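Local coordinates for DUF5624 domain-containing protein (Legionella pneumophila subsp. pneumophila, PDB 4JX2), which is of unknown function but is a putative secreted protein of the DUF5624 family, with a small mixed beta sheet set among many helices, at residues F82-L87 / I259-A264; A270-G275 / I298-A303. All coordinates share one frame; numbering follows the deposited sequence.

Contact 1 of 2, residues F82-L87 / I259-A264; sequences FINSTL and IIRFVA
Four backbone hydrogen bonds tie Phe82 and Asn84 to Ile259, Arg261 and Val263, in parallel register. Phe82 N donates to Ile259 O at 2.9 Å, and Phe82 O accepts Arg261 N at 2.8 Å. Asn84 N then gives to Arg261 O, and Asn84 O takes Val263 N, both at 2.9 Å. The N and O of Ile83 are used by Thr86, which closes a type II' turn. Asn84 takes the positive phi (67°) at the second position of this turn. The turn joins strands 79-84 and 86-90 as a two-residue beta hairpin. On its other side, strand 79-84 adds strand 257-262 in parallel, in the middle of a mixed sheet. The polar ends of Asn84 and Arg261 lie side by side. CG of Arg261 is anti to the backbone N (chi1 -170°) and the chain bends at chi2, which brings NH1 to Asn84 OD1 at 2.7 Å, but the bond is weak and bent. The amide and guanidinium planes are 81° apart. Water 1 also donates to OD1, while Arg261 NE gives its hydrogen bond to Ala302 O. Water 2 links Ser85 OG with Val263 O, to which it donates. Phe82 and Ile260 lie alongside each other on one face, with Phe82 CD1 4.0 Å from Ile260 CG1. Leu87 CD1 sits over the Phe82 ring centre. Helix 279-286 packs on this face.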
loop_
_atom_site.group_PDB
_atom_site.type_symbol
_atom_site.label_atom_id
_atom_site.label_comp_id
_atom_site.label_asym_id
_atom_site.label_seq_id
_atom_site.Cartn_x
_atom_site.Cartn_y
_atom_site.Cartn_z
ATOM N N PHE A 82 -13.795 6.449 -1.705
ATOM C CA PHE A 82 -13.907 5.093 -2.230
ATOM C C PHE A 82 -13.528 4.189 -1.099
ATOM O O PHE A 82 -12.338 3.979 -0.854
ATOM C CB PHE A 82 -13.011 4.888 -3.461
ATOM C CG PHE A 82 -13.416 5.693 -4.683
ATOM C CD1 PHE A 82 -12.896 6.966 -4.904
ATOM C CD2 PHE A 82 -14.279 5.159 -5.637
ATOM C CE1 PHE A 82 -13.248 7.692 -6.046
ATOM C CE2 PHE A 82 -14.601 5.876 -6.789
ATOM C CZ PHE A 82 -14.097 7.143 -6.979
ATOM N N ILE A 83 -14.526 3.754 -0.322
ATOM C CA ILE A 83 -14.288 2.944 0.865
ATOM C C ILE A 83 -14.960 1.596 0.689
ATOM O O ILE A 83 -16.187 1.518 0.564
ATOM C CB ILE A 83 -14.727 3.700 2.160
ATOM C CG1 ILE A 83 -13.854 4.983 2.330
ATOM C CG2 ILE A 83 -14.633 2.765 3.404
ATOM C CD1 ILE A 83 -14.210 5.894 3.419
ATOM N N ASN A 84 -14.119 0.530 0.694
ATOM C CA ASN A 84 -14.467 -0.879 0.511
ATOM C C ASN A 84 -14.957 -1.101 -0.917
ATOM O O ASN A 84 -14.113 -1.193 -1.800
ATOM C CB ASN A 84 -15.471 -1.368 1.564
ATOM C CG ASN A 84 -14.842 -1.607 2.912
ATOM O OD1 ASN A 84 -13.736 -2.143 3.023
ATOM N ND2 ASN A 84 -15.558 -1.253 3.973
ATOM N N SER A 85 -16.292 -1.131 -1.173
ATOM C CA SER A 85 -16.817 -1.298 -2.540
ATOM C C SER A 85 -17.634 -0.070 -2.996
ATOM O O SER A 85 -17.978 0.039 -4.174
ATOM C CB SER A 85 -17.679 -2.555 -2.629
ATOM O OG SER A 85 -16.951 -3.715 -2.271
ATOM N N THR A 86 -17.944 0.850 -2.063
ATOM C CA THR A 86 -18.809 1.986 -2.327
ATOM C C THR A 86 -18.062 3.302 -2.480
ATOM O O THR A 86 -17.067 3.542 -1.803
ATOM C CB THR A 86 -19.826 2.098 -1.167
ATOM O OG1 THR A 86 -20.455 0.834 -0.973
ATOM C CG2 THR A 86 -20.899 3.176 -1.386
ATOM N N LEU A 87 -18.586 4.167 -3.363
ATOM C CA LEU A 87 -18.177 5.549 -3.507
ATOM C C LEU A 87 -19.141 6.420 -2.713
ATOM O O LEU A 87 -20.359 6.336 -2.931
ATOM C CB LEU A 87 -18.116 6.035 -4.965
ATOM C CG LEU A 87 -17.873 7.570 -5.104
ATOM C CD1 LEU A 87 -16.574 8.009 -4.425
ATOM C CD2 LEU A 87 -17.853 7.997 -6.525
ATOM N N ILE A 259 -10.063 10.163 -1.407
ATOM C CA ILE A 259 -9.548 9.117 -0.524
ATOM C C ILE A 259 -9.926 7.778 -1.135
ATOM O O ILE A 259 -11.113 7.522 -1.396
ATOM C CB ILE A 259 -10.059 9.263 0.940
ATOM C CG1 ILE A 259 -9.373 10.454 1.642
ATOM C CG2 ILE A 259 -9.910 7.937 1.741
ATOM C CD1 ILE A 259 -10.033 10.871 2.906
ATOM N N ILE A 260 -8.914 6.932 -1.366
ATOM C CA ILE A 260 -9.105 5.590 -1.909
ATOM C C ILE A 260 -8.666 4.556 -0.860
ATOM O O ILE A 260 -7.491 4.482 -0.508
ATOM C CB ILE A 260 -8.394 5.392 -3.274
ATOM C CG1 ILE A 260 -8.960 6.382 -4.341
ATOM C CG2 ILE A 260 -8.500 3.928 -3.723
ATOM C CD1 ILE A 260 -8.189 6.526 -5.613
ATOM N N ARG A 261 -9.639 3.790 -0.355
ATOM C CA ARG A 261 -9.504 2.667 0.583
ATOM C C ARG A 261 -10.422 1.563 0.028
ATOM O O ARG A 261 -11.269 1.003 0.714
ATOM C CB ARG A 261 -9.848 3.103 2.023
ATOM C CG ARG A 261 -9.512 2.064 3.085
ATOM C CD ARG A 261 -10.682 1.932 4.035
ATOM N NE ARG A 261 -10.487 0.900 5.050
ATOM C CZ ARG A 261 -10.907 -0.352 4.931
ATOM N NH1 ARG A 261 -11.531 -0.747 3.833
ATOM N NH2 ARG A 261 -10.702 -1.221 5.910
ATOM N N PHE A 262 -10.274 1.321 -1.274
ATOM C CA PHE A 262 -11.059 0.376 -2.050
ATOM C C PHE A 262 -10.484 -1.045 -1.972
ATOM O O PHE A 262 -9.297 -1.270 -2.246
ATOM C CB PHE A 262 -11.113 0.848 -3.495
ATOM C CG PHE A 262 -11.989 0.012 -4.386
ATOM C CD1 PHE A 262 -13.347 0.291 -4.512
ATOM C CD2 PHE A 262 -11.449 -1.019 -5.148
ATOM C CE1 PHE A 262 -14.140 -0.444 -5.379
ATOM C CE2 PHE A 262 -12.253 -1.782 -5.989
ATOM C CZ PHE A 262 -13.583 -1.476 -6.114
ATOM N N VAL A 263 -11.360 -2.003 -1.620
ATOM C CA VAL A 263 -11.027 -3.411 -1.443
ATOM C C VAL A 263 -11.819 -4.255 -2.447
ATOM O O VAL A 263 -13.062 -4.288 -2.406
ATOM C CB VAL A 263 -11.249 -3.925 0.010
ATOM C CG1 VAL A 263 -10.492 -5.233 0.246
ATOM C CG2 VAL A 263 -10.876 -2.873 1.053
ATOM N N ALA A 264 -11.074 -4.955 -3.335
ATOM C CA ALA A 264 -11.637 -5.852 -4.342
ATOM C C ALA A 264 -11.906 -7.238 -3.693
ATOM O O ALA A 264 -11.089 -8.167 -3.794
ATOM C CB ALA A 264 -10.690 -5.964 -5.539
HETATM O O HOH W 1 -11.994 -4.246 4.793
HETATM O O HOH W 2 -14.867 -4.258 -0.606
#

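Contact 2 of 2, residues A270-G275 / I298-A303; sequences AGVSKG and ITPYAA. With SO4 (sulfate ion), chain H.
The backbones of Val272 and Ile298 come nearest, with 6.4 Å between CA of Val272 and CA of Ile298, and no hydrogen bond joins the two segments. Ile298 carries most of the contact with its two branches. CG2 of Ile298 lies 3.6 Å from Val272 O. CG1 of Ile298 is anti to the carbonyl carbon (chi1 -58°) and leads CD1 to the peptide between Ser273 and Lys274. Val272 crosses the Pro300 ring at about a right angle, and Val272 CG1 is 4.0 Å from Pro300 CG. Tyr301 of the second subunit packs on both Val272 and Pro300. Pro300 stands in a type I turn from Thr299 to Ala302, closed by Ala302 N to Thr299 O. The far side of 270-275 holds a sulfate, probably from the crystallisation liquor. Gly275 N donates to sulfate O4 at 3.1 Å, and Lys274 NZ to sulfate O2 at 3.2 Å. Lys274 NZ also forms a salt bridge with Asp350. Strands 257-262 and 296-298 are adjacent and parallel, with helix 279-286 between them in sequence: a beta-alpha-beta crossover. Here the loop after the first strand packs on the end of the second strand and the turn that follows it.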
loop_
_atom_site.group_PDB
_atom_site.type_symbol
_atom_site.label_atom_id
_atom_site.label_comp_id
_atom_site.label_asym_id
_atom_site.label_seq_id
_atom_site.Cartn_x
_atom_site.Cartn_y
_atom_site.Cartn_z
ATOM N N ALA A 270 -4.283 -5.988 -3.187
ATOM C CA ALA A 270 -4.359 -5.303 -4.474
ATOM C C ALA A 270 -4.907 -3.884 -4.415
ATOM O O ALA A 270 -5.643 -3.546 -3.492
ATOM C CB ALA A 270 -5.207 -6.121 -5.411
ATOM N N GLY A 271 -4.580 -3.098 -5.451
ATOM C CA GLY A 271 -5.014 -1.712 -5.639
ATOM C C GLY A 271 -4.644 -0.772 -4.516
ATOM O O GLY A 271 -5.442 0.103 -4.164
ATOM N N VAL A 272 -3.444 -0.978 -3.921
ATOM C CA VAL A 272 -2.950 -0.179 -2.805
ATOM C C VAL A 272 -1.924 0.858 -3.297
ATOM O O VAL A 272 -1.412 1.641 -2.486
ATOM C CB VAL A 272 -2.420 -1.021 -1.610
ATOM C CG1 VAL A 272 -3.546 -1.832 -0.969
ATOM C CG2 VAL A 272 -1.240 -1.911 -2.002
ATOM N N SER A 273 -1.672 0.906 -4.631
ATOM C CA SER A 273 -0.805 1.925 -5.256
ATOM C C SER A 273 -1.463 2.399 -6.544
ATOM O O SER A 273 -2.155 1.619 -7.182
ATOM C CB SER A 273 0.609 1.417 -5.475
ATOM O OG SER A 273 0.596 0.327 -6.376
ATOM N N LYS A 274 -1.306 3.690 -6.882
ATOM C CA LYS A 274 -1.957 4.363 -8.011
ATOM C C LYS A 274 -1.803 3.625 -9.355
ATOM O O LYS A 274 -2.789 3.533 -10.079
ATOM C CB LYS A 274 -1.558 5.849 -8.142
ATOM C CG LYS A 274 -0.073 6.108 -8.341
ATOM C CD LYS A 274 0.201 7.522 -8.880
ATOM C CE LYS A 274 1.426 8.176 -8.265
ATOM N NZ LYS A 274 2.704 7.534 -8.672
ATOM N N GLY A 275 -0.637 3.058 -9.645
ATOM C CA GLY A 275 -0.427 2.302 -10.887
ATOM C C GLY A 275 -1.130 0.955 -10.953
ATOM O O GLY A 275 -1.254 0.370 -12.031
ATOM N N ILE A 298 -4.248 7.224 -1.549
ATOM C CA ILE A 298 -4.627 5.840 -1.302
ATOM C C ILE A 298 -4.249 5.600 0.143
ATOM O O ILE A 298 -3.062 5.598 0.462
ATOM C CB ILE A 298 -4.015 4.821 -2.296
ATOM C CG1 ILE A 298 -4.413 5.182 -3.757
ATOM C CG2 ILE A 298 -4.460 3.379 -1.919
ATOM C CD1 ILE A 298 -3.741 4.450 -4.761
ATOM N N THR A 299 -5.257 5.489 1.024
ATOM C CA THR A 299 -5.071 5.349 2.462
ATOM C C THR A 299 -5.623 3.987 2.933
ATOM O O THR A 299 -6.700 3.943 3.545
ATOM C CB THR A 299 -5.736 6.542 3.180
ATOM O OG1 THR A 299 -7.124 6.550 2.858
ATOM C CG2 THR A 299 -5.097 7.885 2.812
ATOM N N PRO A 300 -4.882 2.863 2.712
ATOM C CA PRO A 300 -5.438 1.544 3.067
ATOM C C PRO A 300 -5.717 1.321 4.563
ATOM O O PRO A 300 -6.542 0.465 4.909
ATOM C CB PRO A 300 -4.379 0.572 2.548
ATOM C CG PRO A 300 -3.718 1.314 1.429
ATOM C CD PRO A 300 -3.601 2.702 2.000
ATOM N N TYR A 301 -5.099 2.121 5.432
ATOM C CA TYR A 301 -5.293 1.934 6.858
ATOM C C TYR A 301 -6.268 2.957 7.452
ATOM O O TYR A 301 -6.463 2.976 8.668
ATOM C CB TYR A 301 -3.947 1.902 7.585
ATOM C CG TYR A 301 -3.057 0.772 7.105
ATOM C CD1 TYR A 301 -3.460 -0.562 7.216
ATOM C CD2 TYR A 301 -1.815 1.032 6.533
ATOM C CE1 TYR A 301 -2.656 -1.604 6.750
ATOM C CE2 TYR A 301 -0.981 -0.005 6.116
ATOM C CZ TYR A 301 -1.413 -1.321 6.204
ATOM O OH TYR A 301 -0.580 -2.335 5.778
ATOM N N ALA A 302 -6.955 3.732 6.600
ATOM C CA ALA A 302 -7.974 4.636 7.093
ATOM C C ALA A 302 -9.115 3.817 7.681
ATOM O O ALA A 302 -9.480 2.767 7.125
ATOM C CB ALA A 302 -8.489 5.515 5.970
ATOM N N ALA A 303 -9.650 4.270 8.825
ATOM C CA ALA A 303 -10.775 3.622 9.477
ATOM C C ALA A 303 -12.077 3.790 8.675
ATOM O O ALA A 303 -12.265 4.794 7.984
ATOM C CB ALA A 303 -10.959 4.216 10.853
HETATM S S SO4 H . 3.029 3.567 -9.114
HETATM O O1 SO4 H . 4.426 3.155 -9.333
HETATM O O2 SO4 H . 2.938 4.405 -7.859
HETATM O O3 SO4 H . 2.533 4.276 -10.358
HETATM O O4 SO4 H . 2.281 2.326 -8.868
#

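In the fold
From the N terminus, the chain forms strand 79-84 and turns at once into strand 86-90. Contact 1 closes a long, mainly helical excursion of 171 residues, when strand 257-262 returns beside strand 79-84. Contact 2 opens only after this, so the two are in series and neither nest nor cross. Contact 2 closes a short loop of 22 residues that holds helix 279-286 and most of strand 296-298. The two contacts touch: Thr299 N probably bonds to Ile260 O, which continues the sheet from one to the other. Together they tie the central strands to the edge strand 296-298 and to its following loop. Both reach the second subunit.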